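Local coordinates for oxidoreductase, NAD-binding/iron-sulfur cluster-binding protein (PDB 6ZXU) that catalyses the reductive dehalogenation of organohalides, carrying a cobalamin and two [4Fe-4S] clusters, at residues A[71-76]-A[165-170]; A[150-155]-A[281-286]. All coordinates share one frame; numbering follows the deposited sequence. Where two conformers were deposited one is given.

Contact 1 of 2, residues A[71-76]-A[165-170]; sequences DSLLGD and RGTNAA
Ser72 OG, whose near neighbour across the contact is the methyl of Thr167, is gripped from its own side by two backbone groups. It accepts from Leu74 N at 3.2 Å with an N-H...O angle of 161°, and it is also hydrogen-bonded to Ser69 O. Fixed in this way, the hydroxyl lies against Thr167 CG2, with Ser72 OG to Thr167 CG2 at 3.7 Å and Ser72 CB to the same methyl at 3.8 Å. Thr167 is turned to match: with chi1 at 68°, OG1 sits between the backbone N and the carbonyl carbon and bonds to Ile164 O and Tyr389 OH, while CG2 points across to Ser72. Thr167 CG2 also lies 3.9 Å from Leu74 N. Farther along, Leu74 CD1 presses on Ala170 CB at 3.4 Å, closer than two methyl carbons normally come. No hydrogen bond crosses between 71-76 and 165-170. Although Thr167 is the N-cap residue of helix 168-190, its hydroxyl makes no capping bond; the Asp64 carboxylate instead accepts from Asn168 N and Ala169 N. Thus the beginnings of helices 74-85 and 168-190 meet through the Thr167 methyl and the Leu74-Ala170 pair, the first led in by the ST turn of Ser72.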
# COMPACT_ATOMS: atom_id res chain seq x y z
N ASP A 71 -19.53 -5.61 -21.10
CA ASP A 71 -19.75 -5.08 -19.71
C ASP A 71 -18.57 -5.24 -18.74
O ASP A 71 -18.72 -4.81 -17.52
CB ASP A 71 -20.90 -5.78 -18.93
CG ASP A 71 -22.29 -5.47 -19.47
OD1 ASP A 71 -22.52 -4.44 -20.25
OD2 ASP A 71 -23.15 -6.28 -19.01
N SER A 72 -17.52 -5.95 -19.20
CA SER A 72 -16.51 -6.33 -18.27
C SER A 72 -15.35 -5.38 -18.28
O SER A 72 -15.04 -4.61 -19.17
CB SER A 72 -16.01 -7.78 -18.45
OG SER A 72 -15.02 -7.83 -19.45
N LEU A 73 -14.63 -5.50 -17.19
CA LEU A 73 -13.39 -4.84 -16.90
C LEU A 73 -12.17 -5.20 -17.82
O LEU A 73 -11.11 -4.63 -17.71
CB LEU A 73 -13.14 -5.40 -15.52
CG LEU A 73 -12.11 -5.19 -14.52
CD1 LEU A 73 -12.89 -5.73 -13.37
CD2 LEU A 73 -10.96 -6.07 -14.87
N LEU A 74 -12.36 -6.16 -18.70
CA LEU A 74 -11.24 -6.77 -19.42
C LEU A 74 -10.33 -5.78 -20.17
O LEU A 74 -9.09 -5.83 -20.07
CB LEU A 74 -11.80 -7.84 -20.37
CG LEU A 74 -10.75 -8.61 -21.12
CD1 LEU A 74 -9.88 -9.43 -20.15
CD2 LEU A 74 -11.40 -9.56 -22.12
N GLY A 75 -10.92 -4.82 -20.87
CA GLY A 75 -10.17 -3.84 -21.64
C GLY A 75 -9.29 -2.97 -20.79
O GLY A 75 -8.18 -2.59 -21.16
N ASP A 76 -9.73 -2.72 -19.59
CA ASP A 76 -8.99 -1.92 -18.63
C ASP A 76 -7.76 -2.60 -18.00
O ASP A 76 -6.69 -2.02 -17.97
CB ASP A 76 -9.99 -1.44 -17.55
CG ASP A 76 -11.20 -0.66 -18.19
OD1 ASP A 76 -10.91 0.15 -19.19
OD2 ASP A 76 -12.36 -0.88 -17.76
N ARG A 165 -16.55 -11.44 -14.16
CA ARG A 165 -16.53 -12.80 -14.75
C ARG A 165 -15.74 -12.89 -16.03
O ARG A 165 -15.87 -12.03 -16.89
CB ARG A 165 -17.97 -13.29 -14.99
CG ARG A 165 -18.03 -14.81 -15.15
CD ARG A 165 -19.25 -15.37 -14.44
NE ARG A 165 -19.16 -15.29 -12.95
CZ ARG A 165 -20.21 -15.32 -12.10
NH1 ARG A 165 -21.48 -15.46 -12.55
NH2 ARG A 165 -19.97 -15.20 -10.77
N GLY A 166 -14.83 -13.86 -16.09
CA GLY A 166 -14.00 -14.02 -17.24
C GLY A 166 -12.78 -13.12 -17.34
O GLY A 166 -12.07 -13.19 -18.32
N THR A 167 -12.51 -12.28 -16.34
CA THR A 167 -11.39 -11.35 -16.41
C THR A 167 -10.18 -11.75 -15.53
O THR A 167 -9.22 -11.03 -15.47
CB THR A 167 -11.81 -9.94 -15.96
OG1 THR A 167 -12.11 -9.97 -14.55
CG2 THR A 167 -13.03 -9.46 -16.74
N ASN A 168 -10.20 -12.92 -14.97
CA ASN A 168 -9.23 -13.24 -13.94
C ASN A 168 -7.84 -13.45 -14.45
O ASN A 168 -6.87 -12.96 -13.89
CB ASN A 168 -9.73 -14.43 -13.14
CG ASN A 168 -9.51 -14.26 -11.66
OD1 ASN A 168 -8.54 -13.63 -11.21
ND2 ASN A 168 -10.41 -14.78 -10.90
N ALA A 169 -7.71 -14.08 -15.59
CA ALA A 169 -6.38 -14.29 -16.17
C ALA A 169 -5.75 -13.03 -16.61
O ALA A 169 -4.57 -12.80 -16.42
CB ALA A 169 -6.48 -15.26 -17.33
N ALA A 170 -6.54 -12.13 -17.17
CA ALA A 170 -6.04 -10.77 -17.54
C ALA A 170 -5.75 -9.86 -16.34
O ALA A 170 -4.74 -9.20 -16.28
CB ALA A 170 -7.04 -10.08 -18.46

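Contact 2 of 2, residues A[150-155]-A[281-286]; sequences FGREPE and RPLHMG
Arg152 and Leu283 lead the packing of the loop that follows strand 142-149, part of a four-stranded antiparallel sheet, against the short 3-10 turn 283-285. The polar part is carried by the arginine. Arg152 NH2 donates to Arg281 O at 2.7 Å with an N-H...O angle of 162°, and the acceptor lies at the edge of the guanidinium, close to its plane. NH1 uses a water at the same edge: Arg152 NH1 donates to this water at 3.0 Å, and the water in turn donates hydrogen bonds to Pro282 O and Gly286 O. Two groups thereby fix the rotation of the guanidinium. Gly286 O has a second partner, since Arg281 NE donates to Gly286 O at 2.8 Å, nearly straight; that guanidinium also forms a salt bridge with Glu291, tying Arg281 back to its own loop. The apolar part belongs to Leu283. With CG anti to the backbone N (chi1 177°), its branches are carried to Arg152 and Pro154: CD1 lies over one face of the Arg152 guanidinium, offset toward the rim, and Leu283 CD2 meets Pro154 CD at 3.8 Å. Leu283 CD2 also lies 3.3 Å from Arg152 O, a buried carbonyl oxygen with no hydrogen-bond partner in the model.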
# COMPACT_ATOMS: atom_id res chain seq x y z
N PHE A 150 -5.31 -16.22 -8.71
CA PHE A 150 -6.51 -15.58 -9.20
C PHE A 150 -7.20 -14.91 -8.06
O PHE A 150 -7.19 -15.41 -6.94
CB PHE A 150 -7.51 -16.64 -9.77
CG PHE A 150 -7.28 -16.99 -11.21
CD1 PHE A 150 -6.13 -16.71 -11.83
CD2 PHE A 150 -8.25 -17.70 -11.91
CE1 PHE A 150 -5.90 -17.08 -13.15
CE2 PHE A 150 -8.04 -18.06 -13.23
CZ PHE A 150 -6.84 -17.76 -13.85
N GLY A 151 -7.88 -13.81 -8.37
CA GLY A 151 -8.75 -13.15 -7.39
C GLY A 151 -10.02 -13.93 -7.13
O GLY A 151 -10.52 -14.66 -7.99
N ARG A 152 -10.58 -13.74 -5.94
CA ARG A 152 -11.94 -14.17 -5.67
C ARG A 152 -12.93 -13.38 -6.52
O ARG A 152 -12.75 -12.17 -6.74
CB ARG A 152 -12.32 -13.94 -4.21
CG ARG A 152 -11.65 -14.85 -3.21
CD ARG A 152 -12.17 -14.55 -1.79
NE ARG A 152 -13.58 -14.82 -1.70
CZ ARG A 152 -14.43 -14.22 -0.85
NH1 ARG A 152 -14.01 -13.36 0.04
NH2 ARG A 152 -15.71 -14.50 -0.91
N GLU A 153 -13.96 -14.04 -7.00
CA GLU A 153 -14.97 -13.35 -7.79
C GLU A 153 -16.32 -13.39 -7.03
O GLU A 153 -16.55 -14.23 -6.19
CB GLU A 153 -15.14 -14.00 -9.16
CG GLU A 153 -13.84 -14.21 -9.93
CD GLU A 153 -14.08 -14.77 -11.38
OE1 GLU A 153 -15.28 -14.77 -11.81
OE2 GLU A 153 -13.10 -15.16 -12.11
N PRO A 154 -17.20 -12.41 -7.30
CA PRO A 154 -18.52 -12.46 -6.76
C PRO A 154 -19.27 -13.74 -7.24
O PRO A 154 -19.04 -14.22 -8.36
CB PRO A 154 -19.17 -11.22 -7.36
CG PRO A 154 -18.11 -10.37 -7.82
CD PRO A 154 -17.03 -11.30 -8.23
N GLU A 155 -20.17 -14.21 -6.40
CA GLU A 155 -21.05 -15.32 -6.75
C GLU A 155 -22.07 -14.85 -7.74
O GLU A 155 -22.31 -13.63 -7.94
CB GLU A 155 -21.75 -15.89 -5.50
CG GLU A 155 -20.79 -16.29 -4.37
CD GLU A 155 -19.89 -17.51 -4.72
OE1 GLU A 155 -20.36 -18.69 -4.59
OE2 GLU A 155 -18.67 -17.31 -5.11
N ARG A 281 -17.63 -15.34 3.34
CA ARG A 281 -18.00 -13.94 3.36
C ARG A 281 -18.23 -13.51 1.94
O ARG A 281 -17.39 -13.74 1.12
CB ARG A 281 -16.88 -13.05 3.95
CG ARG A 281 -16.86 -12.92 5.43
CD ARG A 281 -15.57 -12.18 5.88
NE ARG A 281 -15.59 -10.73 5.81
CZ ARG A 281 -16.28 -9.99 6.65
NH1 ARG A 281 -16.99 -10.56 7.59
NH2 ARG A 281 -16.30 -8.69 6.55
N PRO A 282 -19.29 -12.72 1.68
CA PRO A 282 -19.42 -12.07 0.42
C PRO A 282 -18.18 -11.19 0.10
O PRO A 282 -17.62 -10.55 0.98
CB PRO A 282 -20.65 -11.17 0.60
CG PRO A 282 -21.42 -11.81 1.69
CD PRO A 282 -20.39 -12.39 2.60
N LEU A 283 -17.74 -11.22 -1.16
CA LEU A 283 -16.55 -10.54 -1.57
C LEU A 283 -16.69 -9.03 -1.22
O LEU A 283 -15.73 -8.39 -0.77
CB LEU A 283 -16.30 -10.76 -3.05
CG LEU A 283 -15.11 -10.05 -3.70
CD1 LEU A 283 -13.86 -10.46 -3.00
CD2 LEU A 283 -15.01 -10.29 -5.19
N HIS A 284 -17.89 -8.48 -1.37
CA HIS A 284 -18.05 -7.06 -1.10
C HIS A 284 -17.85 -6.64 0.34
O HIS A 284 -17.72 -5.44 0.62
CB HIS A 284 -19.40 -6.52 -1.58
CG HIS A 284 -20.58 -7.08 -0.86
ND1 HIS A 284 -21.05 -6.54 0.32
CD2 HIS A 284 -21.39 -8.11 -1.16
CE1 HIS A 284 -22.07 -7.25 0.76
NE2 HIS A 284 -22.30 -8.21 -0.13
N MET A 285 -17.76 -7.58 1.24
CA MET A 285 -17.54 -7.27 2.66
C MET A 285 -16.08 -7.15 3.09
O MET A 285 -15.80 -6.81 4.28
CB MET A 285 -18.24 -8.30 3.53
CG MET A 285 -19.78 -8.13 3.44
SD MET A 285 -20.57 -9.32 4.47
CE MET A 285 -20.26 -8.68 6.12
N GLY A 286 -15.13 -7.47 2.21
CA GLY A 286 -13.74 -7.36 2.55
C GLY A 286 -13.32 -8.47 3.48
O GLY A 286 -14.13 -9.25 3.96
O HOH W 1 -15.02 -11.09 1.80

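In the fold
Contacts 1 and 2 have centres about 15 Å apart and lie on the same side of the chain's centre, with their segments alternating along the sequence. Asn168, at the start of helix 168-190, joins them: Asn168 ND2 lies 2.9 Å from Gly151 O and 3.0 Å from Glu153 OE2, both probable hydrogen bonds. This ties the helix beginning of contact 1 to the loop that Leu283 packs against in contact 2. Helix 376-390 is a shared neighbour, reaching Thr167 through Tyr389 and Leu283 through Ala385 and Tyr388. Both contacts are structural packing, away from the cobalamin pocket and the two iron-sulfur clusters.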